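Local coordinates for microcin B17-processing protein McbD (Escherichia coli str. K-12 substr. MG1655, PDB 6GRH), which is needed to process the inactive microcin B17 precursor into the active antibiotic peptide and belongs to the YcaO cyclodehydratase family, at residues Ile68-Gln73 with Lys107-Arg112; Glu78-Ser83 with Glu123-Ile128; Glu90-Ile95 with Lys141-Arg146; Ile338-Ala343 with Thr355-Pro360. The protein carries 1 engineered substitution. One frame throughout, in Å; residues are numbered along the deposited sequence.

Contacts 1, 2 and 4 reach one antiparallel sheet, whereas contact 3 packs a helix against a loop beside it. Contact 1 is partly buried and lies at an edge, where strand 73-74 meets strand 108-115; contacts 2, 3 and 4 are buried. Strands 108-115 and 121-125 are neighbours, and the centres of contacts 1 and 2 lie about 9 Å apart, while contacts 2 and 3 both use helix 82-95. The chemistry follows position: backbone bonds with long polar side chains alongside in contact 1, one backbone bond with two methionines in contact 2, apolar packing with a bridging water in contact 3, and a regular ladder in contact 4, which joins two longer strands.

Contact 1: residues Ile68-Gln73 with Lys107-Arg112; sequences IVTGGQ and KFKTVR
Gln73 lies along the backbone of Lys107-Lys109, and each part of its side chain has a distinct neighbour. Its CB is 4.1 Å from Phe108 O, and CG comes to 3.3 Å from Lys107 O. From CG to CD the chain continues extended (chi2 175°), and the twist at chi3 (-77°) turns the two ends of the amide apart: NE2 rests 3.5 Å from Lys107 CB, and OE1 stands 3.2 Å from Lys109 CE. Neither amide end makes a hydrogen bond across the contact. The backbone supplies those: Gly71 N donates to Thr110 O at 2.9 Å with a nearly straight N-H...O angle of 170°, and Thr110 N reaches Gly72 O at 3.1 Å. Gln73 and Lys109 form an antiparallel, non-hydrogen-bonded pair. Thr70 CG2 packs 3.7 Å from Lys109 CB, the threonine lying crosswise to the lysine chain. A water joins Val69 O to Arg112 NH2, and Lys206 of the McbB chain donates a hydrogen bond to Ile68 O. The 68-73 segment leads from helix 47-66 into strand 73-74, flanking strand 108-115, whose further neighbours are strands 121-125 and 339-347.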
loop_
_atom_site.group_PDB
_atom_site.type_symbol
_atom_site.label_atom_id
_atom_site.label_comp_id
_atom_site.label_asym_id
_atom_site.label_seq_id
_atom_site.Cartn_x
_atom_site.Cartn_y
_atom_site.Cartn_z
ATOM N N ILE E 68 13.908 -27.251 33.665
ATOM C CA ILE E 68 13.939 -27.323 35.124
ATOM C C ILE E 68 15.387 -27.463 35.606
ATOM O O ILE E 68 16.123 -28.313 35.100
ATOM C CB ILE E 68 13.153 -28.522 35.707
ATOM C CG1 ILE E 68 11.733 -28.652 35.124
ATOM C CG2 ILE E 68 13.112 -28.441 37.241
ATOM C CD1 ILE E 68 10.667 -27.828 35.797
ATOM N N VAL E 69 15.769 -26.639 36.587
ATOM C CA VAL E 69 17.007 -26.838 37.353
ATOM C C VAL E 69 16.607 -26.992 38.814
ATOM O O VAL E 69 15.841 -26.184 39.342
ATOM C CB VAL E 69 18.030 -25.694 37.162
ATOM C CG1 VAL E 69 19.261 -25.887 38.059
ATOM C CG2 VAL E 69 18.461 -25.615 35.688
ATOM N N THR E 70 17.115 -28.044 39.456
ATOM C CA THR E 70 16.732 -28.376 40.842
ATOM C C THR E 70 17.468 -27.527 41.852
ATOM O O THR E 70 18.522 -26.987 41.572
ATOM C CB THR E 70 16.992 -29.848 41.162
ATOM O OG1 THR E 70 18.385 -30.142 40.997
ATOM C CG2 THR E 70 16.185 -30.713 40.210
ATOM N N GLY E 71 16.903 -27.420 43.043
ATOM C CA GLY E 71 17.380 -26.449 44.009
ATOM C C GLY E 71 18.213 -27.024 45.123
ATOM O O GLY E 71 18.411 -26.345 46.133
ATOM N N GLY E 72 18.711 -28.252 44.956
ATOM C CA GLY E 72 19.427 -28.936 46.024
ATOM C C GLY E 72 19.087 -30.412 46.085
ATOM O O GLY E 72 18.464 -30.972 45.166
ATOM N N GLN E 73 19.492 -31.031 47.185
ATOM C CA GLN E 73 19.391 -32.464 47.352
ATOM C C GLN E 73 19.131 -32.744 48.835
ATOM O O GLN E 73 19.909 -32.322 49.675
ATOM C CB GLN E 73 20.689 -33.122 46.879
ATOM C CG GLN E 73 20.481 -34.471 46.235
ATOM C CD GLN E 73 21.753 -35.041 45.663
ATOM O OE1 GLN E 73 22.203 -34.623 44.605
ATOM N NE2 GLN E 73 22.324 -36.011 46.342
ATOM N N LYS E 107 18.897 -39.195 48.913
ATOM C CA LYS E 107 18.888 -37.750 48.770
ATOM C C LYS E 107 18.305 -37.384 47.396
ATOM O O LYS E 107 19.000 -37.463 46.386
ATOM C CB LYS E 107 20.299 -37.176 48.951
ATOM C CG LYS E 107 20.850 -37.305 50.362
ATOM C CD LYS E 107 22.074 -36.417 50.602
ATOM C CE LYS E 107 22.322 -36.146 52.090
ATOM N NZ LYS E 107 21.192 -35.415 52.758
ATOM N N PHE E 108 17.022 -37.010 47.376
ATOM C CA PHE E 108 16.335 -36.593 46.140
ATOM C C PHE E 108 16.661 -35.161 45.741
ATOM O O PHE E 108 16.763 -34.267 46.582
ATOM C CB PHE E 108 14.817 -36.687 46.300
ATOM C CG PHE E 108 14.299 -38.084 46.358
ATOM C CD1 PHE E 108 14.165 -38.745 47.573
ATOM C CD2 PHE E 108 13.956 -38.749 45.191
ATOM C CE1 PHE E 108 13.677 -40.037 47.622
ATOM C CE2 PHE E 108 13.472 -40.051 45.233
ATOM C CZ PHE E 108 13.333 -40.697 46.451
ATOM N N LYS E 109 16.782 -34.939 44.439
ATOM C CA LYS E 109 16.829 -33.582 43.909
ATOM C C LYS E 109 15.481 -32.922 44.265
ATOM O O LYS E 109 14.449 -33.581 44.255
ATOM C CB LYS E 109 17.059 -33.592 42.407
ATOM C CG LYS E 109 18.367 -34.236 41.936
ATOM C CD LYS E 109 19.571 -33.422 42.373
ATOM C CE LYS E 109 20.864 -33.935 41.763
ATOM N NZ LYS E 109 21.091 -33.404 40.389
ATOM N N THR E 110 15.522 -31.654 44.640
ATOM C CA THR E 110 14.366 -30.931 45.150
ATOM C C THR E 110 13.891 -29.828 44.206
ATOM O O THR E 110 14.660 -29.266 43.423
ATOM C CB THR E 110 14.710 -30.249 46.481
ATOM O OG1 THR E 110 15.868 -29.429 46.303
ATOM C CG2 THR E 110 14.980 -31.270 47.563
ATOM N N VAL E 111 12.601 -29.545 44.288
ATOM C CA VAL E 111 12.009 -28.335 43.735
ATOM C C VAL E 111 11.081 -27.717 44.758
ATOM O O VAL E 111 10.536 -28.414 45.623
ATOM C CB VAL E 111 11.207 -28.572 42.435
ATOM C CG1 VAL E 111 12.147 -28.968 41.316
ATOM C CG2 VAL E 111 10.107 -29.612 42.611
ATOM N N ARG E 112 10.881 -26.410 44.602
ATOM C CA ARG E 112 10.083 -25.608 45.511
ATOM C C ARG E 112 8.598 -25.996 45.385
ATOM O O ARG E 112 8.140 -26.378 44.307
ATOM C CB ARG E 112 10.318 -24.105 45.250
ATOM C CG ARG E 112 9.659 -23.588 43.968
ATOM C CD ARG E 112 10.079 -22.173 43.620
ATOM N NE ARG E 112 11.419 -22.097 43.069
ATOM C CZ ARG E 112 11.758 -22.446 41.826
ATOM N NH1 ARG E 112 10.877 -22.958 40.959
ATOM N NH2 ARG E 112 13.022 -22.317 41.450
HETATM O O HOH W 1 15.181 -23.117 39.405
#

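Contact 2: residues Glu78-Ser83 with Glu123-Ile128; sequences EMMPPS and EIPAVI
Met79 and Glu123 meet through one backbone hydrogen bond, Glu123 N to Met79 O at 3.0 Å, with an N-H...O angle of 161°. It forms where the chain is leaving a helix: Met79 is still helical, whereas Met80 has left helical backbone angles, and Pro81 takes the N-cap position of helix 82-95. The carbonyl at the end of the short helix is thus taken up by the strand that Glu123 belongs to.

Met79 follows that strand from Glu123 to Pro125, whereas Met80 reaches it mainly with its terminal methyl. Met79 has CG opposite its backbone N (chi1 -173°), which sends the chain over Glu123; its CG is 3.4 Å from Glu123 CB, and the two side chains run nearly perpendicular. Further out, Met79 SD lies 3.6 Å from the carbonyl carbon of Ile124 and 3.8 Å from Pro125 CD. Met80 instead brings its terminal methyl in, with CE 3.4 Å from Glu123 O and 4.2 Å from Pro125 CD. Sulfur and methyl therefore both border the proline ring at CD. The carboxylate of Glu123 is engaged elsewhere, in a salt bridge from OE1 to Lys74.

Beyond the pair, Met79 also touches Phe108 and Thr110 of strand 108-115, while Met80 packs on Ala85 and Phe88 of helix 82-95. The short helix 76-79 and the start of helix 82-95 are in this way laid against strand 121-125, which pairs with strand 108-115 through Ile124 and Val111.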
loop_
_atom_site.group_PDB
_atom_site.type_symbol
_atom_site.label_atom_id
_atom_site.label_comp_id
_atom_site.label_asym_id
_atom_site.label_seq_id
_atom_site.Cartn_x
_atom_site.Cartn_y
_atom_site.Cartn_z
ATOM N N GLU E 78 13.831 -34.445 55.390
ATOM C CA GLU E 78 14.485 -33.114 55.461
ATOM C C GLU E 78 13.707 -32.055 54.663
ATOM O O GLU E 78 13.723 -30.863 54.990
ATOM C CB GLU E 78 15.921 -33.193 54.935
ATOM C CG GLU E 78 16.874 -33.892 55.903
ATOM C CD GLU E 78 18.017 -34.611 55.218
ATOM O OE1 GLU E 78 18.324 -34.327 54.032
ATOM O OE2 GLU E 78 18.608 -35.491 55.882
ATOM N N MET E 79 12.994 -32.530 53.650
ATOM C CA MET E 79 12.455 -31.725 52.560
ATOM C C MET E 79 11.062 -31.158 52.853
ATOM O O MET E 79 10.674 -30.147 52.266
ATOM C CB MET E 79 12.420 -32.657 51.338
ATOM C CG MET E 79 12.069 -32.120 50.000
ATOM S SD MET E 79 11.693 -33.453 48.840
ATOM C CE MET E 79 13.249 -34.328 48.807
ATOM N N MET E 80 10.312 -31.826 53.720
ATOM C CA MET E 80 8.917 -31.501 53.978
ATOM C C MET E 80 8.530 -31.966 55.372
ATOM O O MET E 80 9.323 -32.652 56.020
ATOM C CB MET E 80 8.024 -32.177 52.923
ATOM C CG MET E 80 8.014 -33.703 52.936
ATOM S SD MET E 80 7.204 -34.423 51.481
ATOM C CE MET E 80 8.489 -34.286 50.233
ATOM N N PRO E 81 7.320 -31.594 55.849
ATOM C CA PRO E 81 6.809 -32.154 57.109
ATOM C C PRO E 81 6.650 -33.682 57.110
ATOM O O PRO E 81 6.510 -34.292 56.053
ATOM C CB PRO E 81 5.443 -31.470 57.268
ATOM C CG PRO E 81 5.612 -30.161 56.587
ATOM C CD PRO E 81 6.497 -30.451 55.403
ATOM N N PRO E 82 6.631 -34.295 58.303
ATOM C CA PRO E 82 6.708 -35.754 58.401
ATOM C C PRO E 82 5.558 -36.553 57.770
ATOM O O PRO E 82 5.815 -37.620 57.203
ATOM C CB PRO E 82 6.780 -36.013 59.917
ATOM C CG PRO E 82 6.262 -34.767 60.549
ATOM C CD PRO E 82 6.635 -33.651 59.627
ATOM N N SER E 83 4.317 -36.077 57.873
ATOM C CA SER E 83 3.194 -36.829 57.295
ATOM C C SER E 83 3.145 -36.717 55.754
ATOM O O SER E 83 2.640 -37.613 55.095
ATOM C CB SER E 83 1.852 -36.435 57.938
ATOM O OG SER E 83 1.425 -35.160 57.489
ATOM N N GLU E 123 9.667 -28.478 49.940
ATOM C CA GLU E 123 10.114 -28.994 48.675
ATOM C C GLU E 123 9.500 -30.359 48.409
ATOM O O GLU E 123 9.041 -31.048 49.326
ATOM C CB GLU E 123 11.643 -29.051 48.640
ATOM C CG GLU E 123 12.288 -27.683 48.566
ATOM C CD GLU E 123 13.769 -27.696 48.863
ATOM O OE1 GLU E 123 14.177 -28.277 49.885
ATOM O OE2 GLU E 123 14.533 -27.103 48.079
ATOM N N ILE E 124 9.476 -30.726 47.139
ATOM C CA ILE E 124 9.049 -32.044 46.725
ATOM C C ILE E 124 10.108 -32.601 45.773
ATOM O O ILE E 124 10.979 -31.843 45.308
ATOM C CB ILE E 124 7.642 -32.022 46.101
ATOM C CG1 ILE E 124 7.584 -31.122 44.865
ATOM C CG2 ILE E 124 6.615 -31.571 47.146
ATOM C CD1 ILE E 124 6.232 -31.161 44.178
ATOM N N PRO E 125 10.073 -33.928 45.513
ATOM C CA PRO E 125 11.078 -34.498 44.621
ATOM C C PRO E 125 10.968 -33.992 43.205
ATOM O O PRO E 125 9.891 -34.038 42.609
ATOM C CB PRO E 125 10.791 -35.998 44.676
ATOM C CG PRO E 125 10.230 -36.192 46.031
ATOM C CD PRO E 125 9.336 -34.999 46.220
ATOM N N ALA E 126 12.100 -33.531 42.683
ATOM C CA ALA E 126 12.192 -33.023 41.327
ATOM C C ALA E 126 11.884 -34.092 40.277
ATOM O O ALA E 126 11.352 -33.761 39.193
ATOM C CB ALA E 126 13.578 -32.444 41.084
ATOM N N VAL E 127 12.189 -35.355 40.595
ATOM C CA VAL E 127 11.966 -36.464 39.663
ATOM C C VAL E 127 10.493 -36.600 39.202
ATOM O O VAL E 127 10.214 -37.103 38.110
ATOM C CB VAL E 127 12.470 -37.785 40.259
ATOM C CG1 VAL E 127 11.538 -38.291 41.366
ATOM C CG2 VAL E 127 12.679 -38.833 39.168
ATOM N N ILE E 128 9.564 -36.154 40.039
ATOM C CA ILE E 128 8.144 -36.174 39.687
ATOM C C ILE E 128 7.768 -35.089 38.645
ATOM O O ILE E 128 6.847 -35.285 37.857
ATOM C CB ILE E 128 7.266 -36.059 40.958
ATOM C CG1 ILE E 128 7.606 -37.218 41.904
ATOM C CG2 ILE E 128 5.779 -36.103 40.609
ATOM C CD1 ILE E 128 7.075 -37.044 43.303
#

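Contact 3: residues Glu90-Ile95 with Lys141-Arg146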
loop_
_atom_site.group_PDB
_atom_site.type_symbol
_atom_site.label_atom_id
_atom_site.label_comp_id
_atom_site.label_asym_id
_atom_site.label_seq_id
_atom_site.Cartn_x
_atom_site.Cartn_y
_atom_site.Cartn_z
ATOM N N GLU E 90 5.261 -44.026 50.873
ATOM C CA GLU E 90 4.287 -45.065 50.520
ATOM C C GLU E 90 3.957 -45.066 49.019
ATOM O O GLU E 90 3.710 -46.132 48.454
ATOM C CB GLU E 90 3.017 -44.951 51.385
ATOM C CG GLU E 90 3.242 -45.250 52.883
ATOM C CD GLU E 90 4.061 -46.507 53.146
ATOM O OE1 GLU E 90 3.552 -47.616 52.893
ATOM O OE2 GLU E 90 5.228 -46.413 53.605
ATOM N N ALA E 91 3.984 -43.896 48.373
ATOM C CA ALA E 91 3.873 -43.835 46.912
ATOM C C ALA E 91 5.088 -44.482 46.240
ATOM O O ALA E 91 4.931 -45.389 45.429
ATOM C CB ALA E 91 3.694 -42.398 46.423
ATOM N N PHE E 92 6.284 -44.024 46.601
ATOM C CA PHE E 92 7.528 -44.547 46.012
ATOM C C PHE E 92 7.730 -46.044 46.279
ATOM O O PHE E 92 8.204 -46.767 45.405
ATOM C CB PHE E 92 8.767 -43.790 46.523
ATOM C CG PHE E 92 8.938 -42.399 45.963
ATOM C CD1 PHE E 92 8.821 -42.141 44.607
ATOM C CD2 PHE E 92 9.269 -41.343 46.808
ATOM C CE1 PHE E 92 8.991 -40.849 44.108
ATOM C CE2 PHE E 92 9.447 -40.060 46.318
ATOM C CZ PHE E 92 9.310 -39.815 44.964
ATOM N N PHE E 93 7.348 -46.513 47.465
ATOM C CA PHE E 93 7.437 -47.947 47.784
ATOM C C PHE E 93 6.651 -48.842 46.810
ATOM O O PHE E 93 7.069 -49.958 46.546
ATOM C CB PHE E 93 6.998 -48.207 49.214
ATOM C CG PHE E 93 7.324 -49.590 49.710
ATOM C CD1 PHE E 93 8.634 -49.930 50.036
ATOM C CD2 PHE E 93 6.320 -50.550 49.871
ATOM C CE1 PHE E 93 8.941 -51.201 50.495
ATOM C CE2 PHE E 93 6.623 -51.825 50.333
ATOM C CZ PHE E 93 7.936 -52.149 50.647
ATOM N N GLN E 94 5.554 -48.342 46.235
ATOM C CA GLN E 94 4.802 -49.115 45.215
ATOM C C GLN E 94 5.360 -48.984 43.795
ATOM O O GLN E 94 5.100 -49.812 42.931
ATOM C CB GLN E 94 3.364 -48.641 45.154
ATOM C CG GLN E 94 2.610 -48.735 46.453
ATOM C CD GLN E 94 1.239 -48.123 46.312
ATOM O OE1 GLN E 94 0.441 -48.540 45.459
ATOM N NE2 GLN E 94 0.969 -47.104 47.114
ATOM N N ILE E 95 6.083 -47.910 43.547
ATOM C CA ILE E 95 6.497 -47.551 42.194
ATOM C C ILE E 95 7.744 -48.339 41.764
ATOM O O ILE E 95 7.773 -48.874 40.656
ATOM C CB ILE E 95 6.621 -46.017 42.085
ATOM C CG1 ILE E 95 5.205 -45.413 42.236
ATOM C CG2 ILE E 95 7.231 -45.592 40.753
ATOM C CD1 ILE E 95 5.152 -43.909 42.361
ATOM N N LYS E 141 15.384 -44.380 39.255
ATOM C CA LYS E 141 15.122 -45.721 39.761
ATOM C C LYS E 141 13.893 -45.742 40.696
ATOM O O LYS E 141 13.176 -46.740 40.742
ATOM C CB LYS E 141 16.383 -46.350 40.421
ATOM C CG LYS E 141 16.972 -45.577 41.610
ATOM C CD LYS E 141 18.248 -46.214 42.173
ATOM N N PHE E 142 13.649 -44.632 41.401
ATOM C CA PHE E 142 12.513 -44.500 42.320
ATOM C C PHE E 142 11.200 -44.158 41.624
ATOM O O PHE E 142 10.132 -44.396 42.172
ATOM C CB PHE E 142 12.811 -43.423 43.383
ATOM C CG PHE E 142 13.944 -43.786 44.302
ATOM C CD1 PHE E 142 13.708 -44.528 45.455
ATOM C CD2 PHE E 142 15.244 -43.400 44.015
ATOM C CE1 PHE E 142 14.759 -44.890 46.301
ATOM C CE2 PHE E 142 16.301 -43.759 44.855
ATOM C CZ PHE E 142 16.060 -44.503 45.993
ATOM N N TYR E 143 11.287 -43.571 40.435
ATOM C CA TYR E 143 10.129 -42.967 39.772
ATOM C C TYR E 143 10.437 -42.843 38.284
ATOM O O TYR E 143 10.760 -41.753 37.808
ATOM C CB TYR E 143 9.806 -41.608 40.406
ATOM C CG TYR E 143 8.486 -41.024 39.968
ATOM C CD1 TYR E 143 7.295 -41.434 40.543
ATOM C CD2 TYR E 143 8.425 -40.060 38.964
ATOM C CE1 TYR E 143 6.073 -40.895 40.136
ATOM C CE2 TYR E 143 7.216 -39.531 38.547
ATOM C CZ TYR E 143 6.043 -39.934 39.136
ATOM O OH TYR E 143 4.868 -39.392 38.691
ATOM N N PRO E 144 10.363 -43.971 37.553
ATOM C CA PRO E 144 10.837 -43.975 36.165
ATOM C C PRO E 144 9.851 -43.410 35.156
ATOM O O PRO E 144 10.292 -42.958 34.096
ATOM C CB PRO E 144 11.102 -45.466 35.882
ATOM C CG PRO E 144 10.178 -46.198 36.798
ATOM C CD PRO E 144 10.044 -45.336 38.029
ATOM N N ASP E 145 8.557 -43.447 35.471
ATOM C CA ASP E 145 7.497 -42.969 34.576
ATOM C C ASP E 145 6.954 -41.606 35.019
ATOM O O ASP E 145 6.410 -41.474 36.106
ATOM C CB ASP E 145 6.368 -44.005 34.493
ATOM C CG ASP E 145 6.852 -45.353 33.971
ATOM O OD1 ASP E 145 7.528 -45.394 32.932
ATOM O OD2 ASP E 145 6.599 -46.389 34.605
ATOM N N ARG E 146 7.142 -40.593 34.170
ATOM C CA ARG E 146 6.728 -39.212 34.415
ATOM C C ARG E 146 5.765 -38.746 33.317
ATOM O O ARG E 146 5.800 -39.245 32.191
ATOM C CB ARG E 146 7.943 -38.276 34.317
ATOM C CG ARG E 146 8.947 -38.260 35.461
ATOM C CD ARG E 146 9.933 -39.402 35.498
ATOM N NE ARG E 146 10.366 -39.873 34.188
ATOM C CZ ARG E 146 11.288 -39.306 33.407
ATOM N NH1 ARG E 146 11.915 -38.179 33.759
ATOM N NH2 ARG E 146 11.572 -39.877 32.235
HETATM O O HOH W 2 10.410 -45.894 44.388
#
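Phe92 and Ile95, about one turn apart on helix 82-95, meet Phe142, Tyr143 and Pro144 of the loop. The side chains of Phe92 and Tyr143 are set roughly at right angles, and Phe92 CE1 approaches Tyr143 CB at 3.9 Å. Ile95 meets the same tyrosine differently. Its delta methyl comes in at the ring edge, near the ring plane, with CD1 3.7 Å from Tyr143 CD1. The other branch of Ile95 faces the backbone and proline: CG2 lies 3.4 Å from Phe142 O and 3.9 Å from Pro144 CD. This division follows from chi1 of -67°, which puts CG2 opposite the backbone N and CG1 beside it. Around these groups, Phe92 also meets the ring of Phe108 with the planes nearly parallel, at about 10°, and Phe142 sets its ring edge-to-face with Phe108, while Ile103 of helix 100-105 touches both Phe92 and Phe142.

No direct hydrogen bond links the two segments. One water bridges them instead, donating to Phe92 O at 2.6 Å and to Phe142 O at 2.7 Å. Two carbonyls, both acceptors, could not bond to each other, so a water giving one proton to each supplies the polar link, while the remaining contacts are apolar carbons against one another and against the Phe142 carbonyl.

Contact 4: residues Ile338-Ala343 with Thr355-Pro360; sequences IFVYYA and TKIVSP
Phe339 and Tyr341, on the same side of their strand, each have an atom of the 355-360 segment at the ring edge. Pro360 CD sits at the edge of the Phe339 ring, close to its plane and 4.1 Å from CE2, while the ring of Tyr341 has Lys356 N in its plane, 3.9 Å from CD2. Tyr341 CG stands opposite its backbone N (chi1 161°), which lays the ring alongside the Lys356 backbone; its hydroxyl is bonded to His63. The Tyr342 ring, on the other side, has Val340 O of its own strand at its edge and leads off to Ser35 of the McbB chain.

Strands 339-347 and 350-358 form a beta hairpin, with the paired segments running 163° apart. Phe339 and Val358 are a hydrogen-bonded pair, with Phe339 N to Val358 O at 2.9 Å and the return bond from Val358 N to Phe339 O at 3.0 Å. Tyr341 and Lys356 repeat this two residues on, Tyr341 N reaching Lys356 O at 2.8 Å. Between and beyond them, the non-hydrogen-bonded pairs Val340 with Ile357 and Tyr342 with Thr355 share a face, from which Thr355 and Ile357 reach helix 157-180. Near the end of the ladder, Ile338 CG2 packs 3.5 Å from Ile357 CG2. Val340 and Thr355 run alongside each other, with CG1 of the valine 4.1 Å from CG2 of the threonine.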
loop_
_atom_site.group_PDB
_atom_site.type_symbol
_atom_site.label_atom_id
_atom_site.label_comp_id
_atom_site.label_asym_id
_atom_site.label_seq_id
_atom_site.Cartn_x
_atom_site.Cartn_y
_atom_site.Cartn_z
ATOM N N ILE E 338 -1.487 -32.354 49.299
ATOM C CA ILE E 338 -1.580 -31.869 47.928
ATOM C C ILE E 338 -0.714 -30.617 47.871
ATOM O O ILE E 338 -0.873 -29.699 48.692
ATOM C CB ILE E 338 -3.022 -31.546 47.490
ATOM C CG1 ILE E 338 -3.945 -32.732 47.754
ATOM C CG2 ILE E 338 -3.061 -31.188 46.007
ATOM C CD1 ILE E 338 -5.380 -32.535 47.287
ATOM N N PHE E 339 0.181 -30.590 46.892
ATOM C CA PHE E 339 1.242 -29.602 46.812
ATOM C C PHE E 339 1.209 -28.913 45.468
ATOM O O PHE E 339 0.773 -29.491 44.470
ATOM C CB PHE E 339 2.606 -30.283 47.038
ATOM C CG PHE E 339 2.640 -31.075 48.290
ATOM C CD1 PHE E 339 2.719 -30.430 49.512
ATOM C CD2 PHE E 339 2.454 -32.453 48.260
ATOM C CE1 PHE E 339 2.659 -31.148 50.690
ATOM C CE2 PHE E 339 2.420 -33.177 49.424
ATOM C CZ PHE E 339 2.524 -32.527 50.648
ATOM N N VAL E 340 1.672 -27.673 45.462
ATOM C CA VAL E 340 1.773 -26.896 44.265
ATOM C C VAL E 340 3.250 -26.628 44.018
ATOM O O VAL E 340 3.865 -25.838 44.738
ATOM C CB VAL E 340 1.035 -25.558 44.419
ATOM C CG1 VAL E 340 1.083 -24.785 43.123
ATOM C CG2 VAL E 340 -0.408 -25.771 44.883
ATOM N N TYR E 341 3.812 -27.276 42.994
ATOM C CA TYR E 341 5.080 -26.843 42.444
ATOM C C TYR E 341 4.832 -25.554 41.716
ATOM O O TYR E 341 3.807 -25.410 41.018
ATOM C CB TYR E 341 5.652 -27.851 41.446
ATOM C CG TYR E 341 6.693 -27.250 40.549
ATOM C CD1 TYR E 341 7.987 -27.058 40.996
ATOM C CD2 TYR E 341 6.379 -26.868 39.256
ATOM C CE1 TYR E 341 8.958 -26.517 40.175
ATOM C CE2 TYR E 341 7.328 -26.282 38.419
ATOM C CZ TYR E 341 8.620 -26.113 38.873
ATOM O OH TYR E 341 9.560 -25.538 38.043
ATOM N N TYR E 342 5.772 -24.623 41.831
ATOM C CA TYR E 342 5.630 -23.345 41.124
ATOM C C TYR E 342 6.970 -22.819 40.674
ATOM O O TYR E 342 8.016 -23.114 41.278
ATOM C CB TYR E 342 4.881 -22.316 41.999
ATOM C CG TYR E 342 5.683 -21.841 43.167
ATOM C CD1 TYR E 342 5.706 -22.556 44.347
ATOM C CD2 TYR E 342 6.465 -20.693 43.069
ATOM C CE1 TYR E 342 6.490 -22.140 45.415
ATOM C CE2 TYR E 342 7.245 -20.265 44.122
ATOM C CZ TYR E 342 7.279 -20.990 45.279
ATOM O OH TYR E 342 8.067 -20.552 46.328
ATOM N N ALA E 343 6.929 -22.091 39.561
ATOM C CA ALA E 343 8.066 -21.334 39.046
ATOM C C ALA E 343 7.486 -20.071 38.388
ATOM O O ALA E 343 6.290 -20.026 38.013
ATOM C CB ALA E 343 8.846 -22.131 38.041
ATOM N N THR E 355 2.959 -24.030 37.056
ATOM C CA THR E 355 2.546 -24.751 38.255
ATOM C C THR E 355 2.285 -26.206 37.922
ATOM O O THR E 355 1.896 -26.526 36.797
ATOM C CB THR E 355 1.246 -24.191 38.877
ATOM O OG1 THR E 355 0.267 -24.036 37.851
ATOM C CG2 THR E 355 1.484 -22.860 39.561
ATOM N N LYS E 356 2.451 -27.070 38.924
ATOM C CA LYS E 356 1.976 -28.453 38.848
ATOM C C LYS E 356 1.441 -28.863 40.210
ATOM O O LYS E 356 2.122 -28.707 41.235
ATOM C CB LYS E 356 3.082 -29.416 38.410
ATOM C CG LYS E 356 2.634 -30.879 38.197
ATOM C CD LYS E 356 3.852 -31.758 37.985
ATOM C CE LYS E 356 3.577 -33.258 37.875
ATOM N NZ LYS E 356 3.010 -33.608 36.549
ATOM N N ILE E 357 0.207 -29.352 40.205
ATOM C CA ILE E 357 -0.409 -29.883 41.388
ATOM C C ILE E 357 -0.132 -31.371 41.443
ATOM O O ILE E 357 -0.437 -32.090 40.490
ATOM C CB ILE E 357 -1.911 -29.538 41.464
ATOM C CG1 ILE E 357 -2.022 -28.031 41.691
ATOM C CG2 ILE E 357 -2.559 -30.318 42.604
ATOM C CD1 ILE E 357 -3.400 -27.483 41.870
ATOM N N VAL E 358 0.434 -31.786 42.579
ATOM C CA VAL E 358 0.952 -33.121 42.838
ATOM C C VAL E 358 0.439 -33.612 44.187
ATOM O O VAL E 358 0.521 -32.882 45.174
ATOM C CB VAL E 358 2.498 -33.121 42.970
ATOM C CG1 VAL E 358 3.026 -34.514 43.301
ATOM C CG2 VAL E 358 3.146 -32.614 41.699
ATOM N N SER E 359 -0.046 -34.851 44.224
ATOM C CA SER E 359 -0.357 -35.524 45.478
ATOM C C SER E 359 0.007 -37.017 45.459
ATOM O O SER E 359 -0.492 -37.761 44.614
ATOM C CB SER E 359 -1.827 -35.374 45.828
ATOM O OG SER E 359 -2.096 -36.013 47.078
ATOM N N PRO E 360 0.849 -37.468 46.416
ATOM C CA PRO E 360 1.089 -38.929 46.552
ATOM C C PRO E 360 -0.095 -39.725 47.101
ATOM O O PRO E 360 -0.021 -40.950 47.135
ATOM C CB PRO E 360 2.276 -38.999 47.517
ATOM C CG PRO E 360 2.105 -37.781 48.377
ATOM C CD PRO E 360 1.571 -36.705 47.454
#